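Local coordinates for GTPase subunit of restriction endonuclease (Thermococcus gammatolerans, PDB 6P0F), which probably recognises modified DNA through its N-terminal YTH-type domain, as the GTPase subunit of an McrB-type restriction endonuclease, at residues I8-G13 and Y51-S56; E21-K26 and N112-K117. All coordinates share one frame; numbering follows the deposited sequence.

Contact 1: residues I8-G13 and Y51-S56; sequences IGIGTG and YFWGRS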
ATOM      1  N   ILE A   8      -4.047   3.298  -2.721  1.00 19.36           N
ATOM      2  CA  ILE A   8      -3.376   2.573  -3.795  1.00 20.55           C
ATOM      3  C   ILE A   8      -4.317   1.497  -4.286  1.00 20.73           C
ATOM      4  O   ILE A   8      -4.773   0.645  -3.526  1.00 18.81           O
ATOM      5  CB  ILE A   8      -2.037   2.002  -3.334  1.00 19.42           C
ATOM      6  CG1 ILE A   8      -1.086   3.152  -3.015  1.00 21.91           C
ATOM      7  CG2 ILE A   8      -1.439   1.087  -4.418  1.00 22.57           C
ATOM      8  CD1 ILE A   8       0.230   2.662  -2.367  1.00 28.09           C
ATOM      9  N   GLY A   9      -4.618   1.530  -5.605  1.00 19.41           N
ATOM     10  CA  GLY A   9      -5.581   0.642  -6.187  1.00 22.35           C
ATOM     11  C   GLY A   9      -4.855  -0.564  -6.780  1.00 28.30           C
ATOM     12  O   GLY A   9      -3.997  -0.403  -7.639  1.00 34.80           O
ATOM     13  N   ILE A  10      -5.215  -1.737  -6.297  1.00 19.39           N
ATOM     14  CA  ILE A  10      -4.599  -3.000  -6.720  1.00 20.33           C
ATOM     15  C   ILE A  10      -5.607  -3.717  -7.600  1.00 20.56           C
ATOM     16  O   ILE A  10      -6.647  -4.171  -7.114  1.00 19.97           O
ATOM     17  CB  ILE A  10      -4.224  -3.875  -5.511  1.00 20.26           C
ATOM     18  CG1 ILE A  10      -3.323  -3.135  -4.515  1.00 23.42           C
ATOM     19  CG2 ILE A  10      -3.605  -5.228  -5.993  1.00 24.03           C
ATOM     20  CD1 ILE A  10      -1.988  -2.749  -5.067  1.00 24.34           C
ATOM     21  N   GLY A  11      -5.318  -3.845  -8.901  1.00 24.49           N
ATOM     22  CA  GLY A  11      -6.286  -4.472  -9.788  1.00 22.06           C
ATOM     23  C   GLY A  11      -6.220  -5.987  -9.753  1.00 19.58           C
ATOM     24  O   GLY A  11      -5.153  -6.577  -9.959  1.00 22.02           O
ATOM     25  N   THR A  12      -7.347  -6.634  -9.479  1.00 21.61           N
ATOM     26  CA  THR A  12      -7.352  -8.086  -9.451  1.00 23.02           C
ATOM     27  C   THR A  12      -7.200  -8.657 -10.859  1.00 24.63           C
ATOM     28  O   THR A  12      -7.504  -8.015 -11.862  1.00 25.08           O
ATOM     29  CB  THR A  12      -8.631  -8.620  -8.818  1.00 26.73           C
ATOM     30  OG1 THR A  12      -9.772  -8.051  -9.475  1.00 28.01           O
ATOM     31  CG2 THR A  12      -8.670  -8.243  -7.329  1.00 29.25           C
ATOM     32  N   GLY A  13      -6.703  -9.890 -10.912  1.00 25.56           N
ATOM     33  CA  GLY A  13      -6.451 -10.521 -12.190  1.00 28.30           C
ATOM     34  C   GLY A  13      -5.262  -9.988 -12.948  1.00 32.65           C
ATOM     35  O   GLY A  13      -5.131 -10.266 -14.147  1.00 33.37           O
ATOM     36  N   TYR A  51       6.523  -7.165   5.544  1.00 16.94           N
ATOM     37  CA  TYR A  51       5.459  -6.755   4.636  1.00 15.66           C
ATOM     38  C   TYR A  51       5.888  -5.476   3.944  1.00 18.78           C
ATOM     39  O   TYR A  51       6.286  -4.520   4.602  1.00 18.98           O
ATOM     40  CB  TYR A  51       4.149  -6.499   5.382  1.00 18.10           C
ATOM     41  CG  TYR A  51       3.632  -7.719   6.092  1.00 18.24           C
ATOM     42  CD1 TYR A  51       2.908  -8.678   5.405  1.00 17.81           C
ATOM     43  CD2 TYR A  51       3.892  -7.921   7.430  1.00 22.18           C
ATOM     44  CE1 TYR A  51       2.464  -9.817   6.020  1.00 19.14           C
ATOM     45  CE2 TYR A  51       3.426  -9.067   8.080  1.00 22.27           C
ATOM     46  CZ  TYR A  51       2.706 -10.003   7.359  1.00 24.90           C
ATOM     47  OH  TYR A  51       2.221 -11.153   7.947  1.00 27.59           O
ATOM     48  N   PHE A  52       5.772  -5.426   2.623  1.00 18.12           N
ATOM     49  CA  PHE A  52       6.218  -4.223   1.939  1.00 17.97           C
ATOM     50  C   PHE A  52       5.577  -4.136   0.558  1.00 19.41           C
ATOM     51  O   PHE A  52       5.142  -5.134  -0.016  1.00 18.11           O
ATOM     52  CB  PHE A  52       7.758  -4.171   1.848  1.00 16.58           C
ATOM     53  CG  PHE A  52       8.397  -5.293   1.034  1.00 16.10           C
ATOM     54  CD1 PHE A  52       8.601  -6.542   1.590  1.00 19.57           C
ATOM     55  CD2 PHE A  52       8.810  -5.084  -0.271  1.00 21.31           C
ATOM     56  CE1 PHE A  52       9.186  -7.558   0.834  1.00 21.40           C
ATOM     57  CE2 PHE A  52       9.396  -6.095  -0.996  1.00 21.58           C
ATOM     58  CZ  PHE A  52       9.557  -7.325  -0.449  1.00 23.18           C
ATOM     59  N   TRP A  53       5.523  -2.910   0.053  1.00 19.02           N
ATOM     60  CA  TRP A  53       4.984  -2.593  -1.258  1.00 19.36           C
ATOM     61  C   TRP A  53       5.975  -1.663  -1.939  1.00 21.11           C
ATOM     62  O   TRP A  53       6.848  -1.093  -1.297  1.00 22.39           O
ATOM     63  CB  TRP A  53       3.601  -1.960  -1.131  1.00 18.56           C
ATOM     64  CG  TRP A  53       2.935  -1.760  -2.461  1.00 20.04           C
ATOM     65  CD1 TRP A  53       2.543  -0.577  -3.026  1.00 22.12           C
ATOM     66  CD2 TRP A  53       2.620  -2.784  -3.418  1.00 19.24           C
ATOM     67  NE1 TRP A  53       2.016  -0.802  -4.283  1.00 22.70           N
ATOM     68  CE2 TRP A  53       2.026  -2.149  -4.531  1.00 23.19           C
ATOM     69  CE3 TRP A  53       2.782  -4.165  -3.438  1.00 21.68           C
ATOM     70  CZ2 TRP A  53       1.609  -2.868  -5.665  1.00 22.25           C
ATOM     71  CZ3 TRP A  53       2.338  -4.871  -4.555  1.00 24.85           C
ATOM     72  CH2 TRP A  53       1.741  -4.213  -5.636  1.00 24.13           C
ATOM     73  N   GLY A  54       5.922  -1.599  -3.266  1.00 21.03           N
ATOM     74  CA  GLY A  54       6.886  -0.807  -3.995  1.00 22.46           C
ATOM     75  C   GLY A  54       6.203  -0.066  -5.132  1.00 24.94           C
ATOM     76  O   GLY A  54       5.198  -0.525  -5.677  1.00 22.70           O
ATOM     77  N   ARG A  55       6.779   1.080  -5.478  1.00 26.00           N
ATOM     78  CA  ARG A  55       6.238   1.926  -6.542  1.00 27.40           C
ATOM     79  C   ARG A  55       7.383   2.451  -7.389  1.00 28.06           C
ATOM     80  O   ARG A  55       8.542   2.417  -6.978  1.00 26.23           O
ATOM     81  CB  ARG A  55       5.450   3.108  -5.986  1.00 25.69           C
ATOM     82  CG  ARG A  55       4.220   2.723  -5.194  1.00 30.60           C
ATOM     83  CD  ARG A  55       3.431   3.952  -4.762  1.00 33.21           C
ATOM     84  NE  ARG A  55       2.940   4.672  -5.925  1.00 37.20           N
ATOM     85  CZ  ARG A  55       3.376   5.870  -6.278  1.00 41.28           C
ATOM     86  NH1 ARG A  55       4.302   6.487  -5.548  1.00 39.63           N
ATOM     87  NH2 ARG A  55       2.880   6.450  -7.352  1.00 39.60           N
ATOM     88  N   SER A  56       7.022   2.967  -8.585  1.00 31.03           N
ATOM     89  CA  SER A  56       7.976   3.572  -9.514  1.00 37.46           C
ATOM     90  C   SER A  56       8.482   4.941  -9.075  1.00 41.29           C
ATOM     91  O   SER A  56       9.556   5.344  -9.531  1.00 39.56           O
ATOM     92  CB  SER A  56       7.349   3.752 -10.903  1.00 39.81           C
ATOM     93  OG  SER A  56       6.635   2.602 -11.314  1.00 46.76           O
TER
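Ile8 and Ile10, on one face of strand 5-11, pack against the indole of Trp53 on strand 49-55. Both strands belong to the curled mixed sheet of this YTH-type domain, yet they are not neighbours in it, because strands 70-76, 91-102 and 123-127 lie between them in the pairing order. The geometry agrees: the two short segments run almost at right angles (94°), with their axes 11.0 Å apart at closest approach. Side chains therefore span the distance between the strands by van der Waals packing.

The tight part centres on the six-membered ring of Trp53. CD1 of Ile10 lies 3.6 Å from CZ2 of Trp53, and CH2 and CE2 are the next atoms in reach of the same methyl. The two side chains approach from opposite directions, and the methyl sits obliquely to the ring. With CG anti to the backbone N (chi1 -173°), the indole extends toward strand 5-11. Its five-membered ring is taken by Ile8, whose CG2 is 3.9 Å from Trp53 NE1 and whose CD1 is 4.0 Å from Trp53 CD1. Phe73 meets Trp53 edge-to-face, and helix 15-26 closes over the same core, with Tyr17 and Phe20 on Ile10 and with Asn19 and Ile24 on Trp53.

Packing slackens toward Arg55, the one partly exposed residue among the four that touch. Ile8 holds its CG1-CD1 arm extended (chi2 173°), which carries the terminal methyl past the indole toward the arginine. There it meets only the aliphatic stem, Ile8 CD1 standing 4.2 Å from Arg55 CD. The charged head turns elsewhere: Arg55 NH1 is hydrogen-bonded to the backbone O of Thr59.

Contact 2: residues E21-K26 and N112-K117; sequences EETILK and NDFWRK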
ATOM      1  N   GLU A  21      -0.308  -9.881  -3.276  1.00 18.43           N
ATOM      2  CA  GLU A  21      -0.505 -11.090  -2.495  1.00 19.65           C
ATOM      3  C   GLU A  21       0.814 -11.584  -1.917  1.00 18.52           C
ATOM      4  O   GLU A  21       0.874 -12.004  -0.761  1.00 19.74           O
ATOM      5  CB  GLU A  21      -1.153 -12.157  -3.385  1.00 20.99           C
ATOM      6  CG  GLU A  21      -1.451 -13.463  -2.678  1.00 27.41           C
ATOM      7  CD  GLU A  21      -2.170 -14.446  -3.601  1.00 33.33           C
ATOM      8  OE1 GLU A  21      -1.636 -14.706  -4.698  1.00 32.21           O
ATOM      9  OE2 GLU A  21      -3.278 -14.910  -3.251  1.00 36.08           O
ATOM     10  N   GLU A  22       1.891 -11.489  -2.697  1.00 17.51           N
ATOM     11  CA  GLU A  22       3.160 -12.020  -2.249  1.00 18.38           C
ATOM     12  C   GLU A  22       3.711 -11.255  -1.050  1.00 19.12           C
ATOM     13  O   GLU A  22       4.140 -11.863  -0.064  1.00 19.46           O
ATOM     14  CB  GLU A  22       4.168 -12.017  -3.393  1.00 21.64           C
ATOM     15  CG  GLU A  22       5.502 -12.576  -2.973  1.00 24.75           C
ATOM     16  CD  GLU A  22       5.497 -14.121  -2.883  1.00 26.92           C
ATOM     17  OE1 GLU A  22       6.204 -14.658  -2.015  1.00 35.92           O
ATOM     18  OE2 GLU A  22       4.800 -14.756  -3.722  1.00 35.71           O
ATOM     19  N   THR A  23       3.764  -9.926  -1.124  1.00 16.83           N
ATOM     20  CA  THR A  23       4.499  -9.185  -0.125  1.00 16.63           C
ATOM     21  C   THR A  23       3.662  -8.369   0.839  1.00 17.10           C
ATOM     22  O   THR A  23       4.224  -7.912   1.828  1.00 17.05           O
ATOM     23  CB  THR A  23       5.532  -8.248  -0.766  1.00 17.90           C
ATOM     24  OG1 THR A  23       4.898  -7.317  -1.634  1.00 16.91           O
ATOM     25  CG2 THR A  23       6.568  -9.066  -1.567  1.00 20.74           C
ATOM     26  N   ILE A  24       2.363  -8.182   0.595  1.00 15.43           N
ATOM     27  CA  ILE A  24       1.474  -7.525   1.554  1.00 17.39           C
ATOM     28  C   ILE A  24       0.538  -8.513   2.226  1.00 17.89           C
ATOM     29  O   ILE A  24       0.305  -8.428   3.436  1.00 18.92           O
ATOM     30  CB  ILE A  24       0.684  -6.376   0.892  1.00 17.68           C
ATOM     31  CG1 ILE A  24       1.637  -5.250   0.490  1.00 21.19           C
ATOM     32  CG2 ILE A  24      -0.396  -5.855   1.821  1.00 18.00           C
ATOM     33  CD1 ILE A  24       2.261  -4.534   1.680  1.00 20.02           C
ATOM     34  N   LEU A  25      -0.055  -9.432   1.479  1.00 17.80           N
ATOM     35  CA  LEU A  25      -0.992 -10.345   2.117  1.00 19.04           C
ATOM     36  C   LEU A  25      -0.280 -11.504   2.789  1.00 20.95           C
ATOM     37  O   LEU A  25      -0.555 -11.810   3.948  1.00 22.90           O
ATOM     38  CB  LEU A  25      -2.030 -10.833   1.109  1.00 20.75           C
ATOM     39  CG  LEU A  25      -2.901  -9.784   0.395  1.00 19.79           C
ATOM     40  CD1 LEU A  25      -3.923 -10.436  -0.488  1.00 24.22           C
ATOM     41  CD2 LEU A  25      -3.562  -8.913   1.455  1.00 22.69           C
ATOM     42  N   LYS A  26       0.681 -12.123   2.114  1.00 18.36           N
ATOM     43  CA  LYS A  26       1.473 -13.190   2.697  1.00 21.16           C
ATOM     44  C   LYS A  26       2.659 -12.638   3.470  1.00 20.69           C
ATOM     45  O   LYS A  26       2.817 -12.928   4.659  1.00 22.67           O
ATOM     46  CB  LYS A  26       1.934 -14.131   1.585  1.00 20.45           C
ATOM     47  CG  LYS A  26       2.681 -15.303   2.068  1.00 24.11           C
ATOM     48  CD  LYS A  26       3.058 -16.285   0.932  1.00 25.46           C
ATOM     49  CE  LYS A  26       3.853 -15.633  -0.218  1.00 26.89           C
ATOM     50  NZ  LYS A  26       5.201 -15.061   0.192  1.00 25.50           N
ATOM     51  N   ASN A 112      13.126  -8.811  -8.187  1.00 25.35           N
ATOM     52  CA  ASN A 112      12.527  -9.817  -9.050  1.00 26.68           C
ATOM     53  C   ASN A 112      12.396 -11.161  -8.357  1.00 26.89           C
ATOM     54  O   ASN A 112      11.704 -12.033  -8.889  1.00 32.70           O
ATOM     55  CB  ASN A 112      13.354  -9.979 -10.339  1.00 27.25           C
ATOM     56  CG  ASN A 112      13.386  -8.715 -11.176  1.00 34.55           C
ATOM     57  OD1 ASN A 112      12.357  -8.071 -11.419  1.00 33.15           O
ATOM     58  ND2 ASN A 112      14.579  -8.347 -11.618  1.00 40.45           N
ATOM     59  N   ASP A 113      13.048 -11.343  -7.202  1.00 24.80           N
ATOM     60  CA  ASP A 113      12.829 -12.522  -6.360  1.00 27.86           C
ATOM     61  C   ASP A 113      11.359 -12.639  -5.954  1.00 34.68           C
ATOM     62  O   ASP A 113      10.856 -13.746  -5.733  1.00 37.04           O
ATOM     63  CB  ASP A 113      13.650 -12.466  -5.051  1.00 34.50           C
ATOM     64  CG  ASP A 113      15.179 -12.544  -5.231  1.00 49.19           C
ATOM     65  OD1 ASP A 113      15.686 -12.744  -6.361  1.00 39.23           O
ATOM     66  OD2 ASP A 113      15.879 -12.403  -4.181  1.00 43.38           O
ATOM     67  N   PHE A 114      10.681 -11.489  -5.786  1.00 27.35           N
ATOM     68  CA  PHE A 114       9.356 -11.392  -5.174  1.00 28.40           C
ATOM     69  C   PHE A 114       8.249 -10.960  -6.119  1.00 26.72           C
ATOM     70  O   PHE A 114       7.093 -11.363  -5.940  1.00 28.44           O
ATOM     71  CB  PHE A 114       9.373 -10.352  -4.046  1.00 28.49           C
ATOM     72  CG  PHE A 114      10.464 -10.525  -3.097  1.00 24.32           C
ATOM     73  CD1 PHE A 114      10.456 -11.584  -2.220  1.00 33.91           C
ATOM     74  CD2 PHE A 114      11.522  -9.633  -3.070  1.00 29.46           C
ATOM     75  CE1 PHE A 114      11.472 -11.753  -1.331  1.00 36.19           C
ATOM     76  CE2 PHE A 114      12.536  -9.790  -2.195  1.00 28.18           C
ATOM     77  CZ  PHE A 114      12.526 -10.855  -1.318  1.00 38.14           C
ATOM     78  N   TRP A 115       8.567 -10.118  -7.088  1.00 21.69           N
ATOM     79  CA  TRP A 115       7.592  -9.416  -7.880  1.00 23.96           C
ATOM     80  C   TRP A 115       7.826  -9.654  -9.363  1.00 29.13           C
ATOM     81  O   TRP A 115       8.968  -9.611  -9.833  1.00 27.54           O
ATOM     82  CB  TRP A 115       7.708  -7.946  -7.605  1.00 25.46           C
ATOM     83  CG  TRP A 115       7.208  -7.506  -6.276  1.00 21.10           C
ATOM     84  CD1 TRP A 115       6.269  -8.118  -5.509  1.00 22.96           C
ATOM     85  CD2 TRP A 115       7.607  -6.334  -5.583  1.00 19.07           C
ATOM     86  NE1 TRP A 115       6.025  -7.368  -4.367  1.00 19.99           N
ATOM     87  CE2 TRP A 115       6.865  -6.284  -4.381  1.00 19.87           C
ATOM     88  CE3 TRP A 115       8.541  -5.330  -5.841  1.00 20.66           C
ATOM     89  CZ2 TRP A 115       7.017  -5.268  -3.460  1.00 21.79           C
ATOM     90  CZ3 TRP A 115       8.674  -4.299  -4.921  1.00 24.21           C
ATOM     91  CH2 TRP A 115       7.922  -4.288  -3.750  1.00 21.56           C
ATOM     92  N   ARG A 116       6.739  -9.867 -10.095  1.00 27.88           N
ATOM     93  CA  ARG A 116       6.789  -9.771 -11.541  1.00 30.48           C
ATOM     94  C   ARG A 116       7.124  -8.345 -11.916  1.00 34.04           C
ATOM     95  O   ARG A 116       6.436  -7.407 -11.485  1.00 33.65           O
ATOM     96  CB  ARG A 116       5.455 -10.169 -12.147  1.00 34.27           C
ATOM     97  CG  ARG A 116       5.104 -11.638 -11.996  1.00 40.75           C
ATOM     98  CD  ARG A 116       3.726 -11.842 -12.598  1.00 47.22           C
ATOM     99  NE  ARG A 116       3.236 -13.218 -12.623  1.00 56.90           N
ATOM    100  CZ  ARG A 116       2.972 -13.948 -11.547  1.00 55.32           C
ATOM    101  NH1 ARG A 116       3.183 -13.464 -10.334  1.00 52.28           N
ATOM    102  NH2 ARG A 116       2.506 -15.181 -11.691  1.00 60.27           N
ATOM    103  N   LYS A 117       8.188  -8.153 -12.692  1.00 32.39           N
ATOM    104  CA  LYS A 117       8.586  -6.803 -13.053  1.00 35.27           C
ATOM    105  C   LYS A 117       9.077  -6.034 -11.840  1.00 30.78           C
ATOM    106  O   LYS A 117       9.049  -4.800 -11.838  1.00 32.19           O
ATOM    107  CB  LYS A 117       7.420  -6.028 -13.659  1.00 42.10           C
ATOM    108  CG  LYS A 117       6.846  -6.563 -14.941  1.00 50.47           C
ATOM    109  CD  LYS A 117       7.559  -5.904 -16.099  1.00 55.57           C
ATOM    110  CE  LYS A 117       6.743  -4.735 -16.658  1.00 58.53           C
ATOM    111  NZ  LYS A 117       5.604  -5.177 -17.548  1.00 54.77           N
TER
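Thr23 and Trp115 share a hydrogen bond that ties helix 15-26 to the loop at 112-117. Trp115 NE1 donates to Thr23 OG1 over 3.0 Å, and the oxygen lies at the edge of the indole, 9° out of its plane. The bond is bent, with 144° at the hydrogen, and NE1 also makes a weak bond to Asn19 O, while Arg116 N bonds to Asn19 OD1. A chi1 of 59° puts Thr23 OG1 between its own backbone N and carbonyl carbon, and there it is hydrogen-bonded to Phe52 O as well.

The loop links strands 91-102 and 123-127, two antiparallel neighbours of the curled sheet in this YTH-type domain, and packs against the last turns of the helix, where a pi-type turn runs from Glu21 O to Lys26 N.

Van der Waals contacts flank the polar bond. Thr23 CG2 packs 3.3 Å from Trp115 NE1 and 4.0 Å from Phe114 CB. A phenylalanine in place of Trp115, having no ring N-H, would probably leave Thr23 OG1 with Phe52 O as its main partner and open a gap beside Thr23 CG2. Beyond the threonine, the aliphatic part of Glu22 lies against the loop backbone, its CG 3.6 Å from Phe114 O.

From the N terminus the chain passes through strand 5-11, the first half of contact 1, and then helix 15-26, which supplies the first half of contact 2. Contact 1 closes at 51-56, after 37 intervening residues; contact 2 closes only at 112-117, after 85. The segments alternate, so the two loops cross, and neither encloses the other. Their centres are 9 Å apart and they touch directly: Phe52 O lies 2.7 Å from Thr23 OG1, a probable hydrogen bond, and Gly54 N lies 3.4 Å from Trp115 CH2. Strand 49-55 thus meets strand 5-11 through Trp53 and Arg55 and also touches both segments of contact 2, tying sheet, helix 15-26 and the 112-117 loop together.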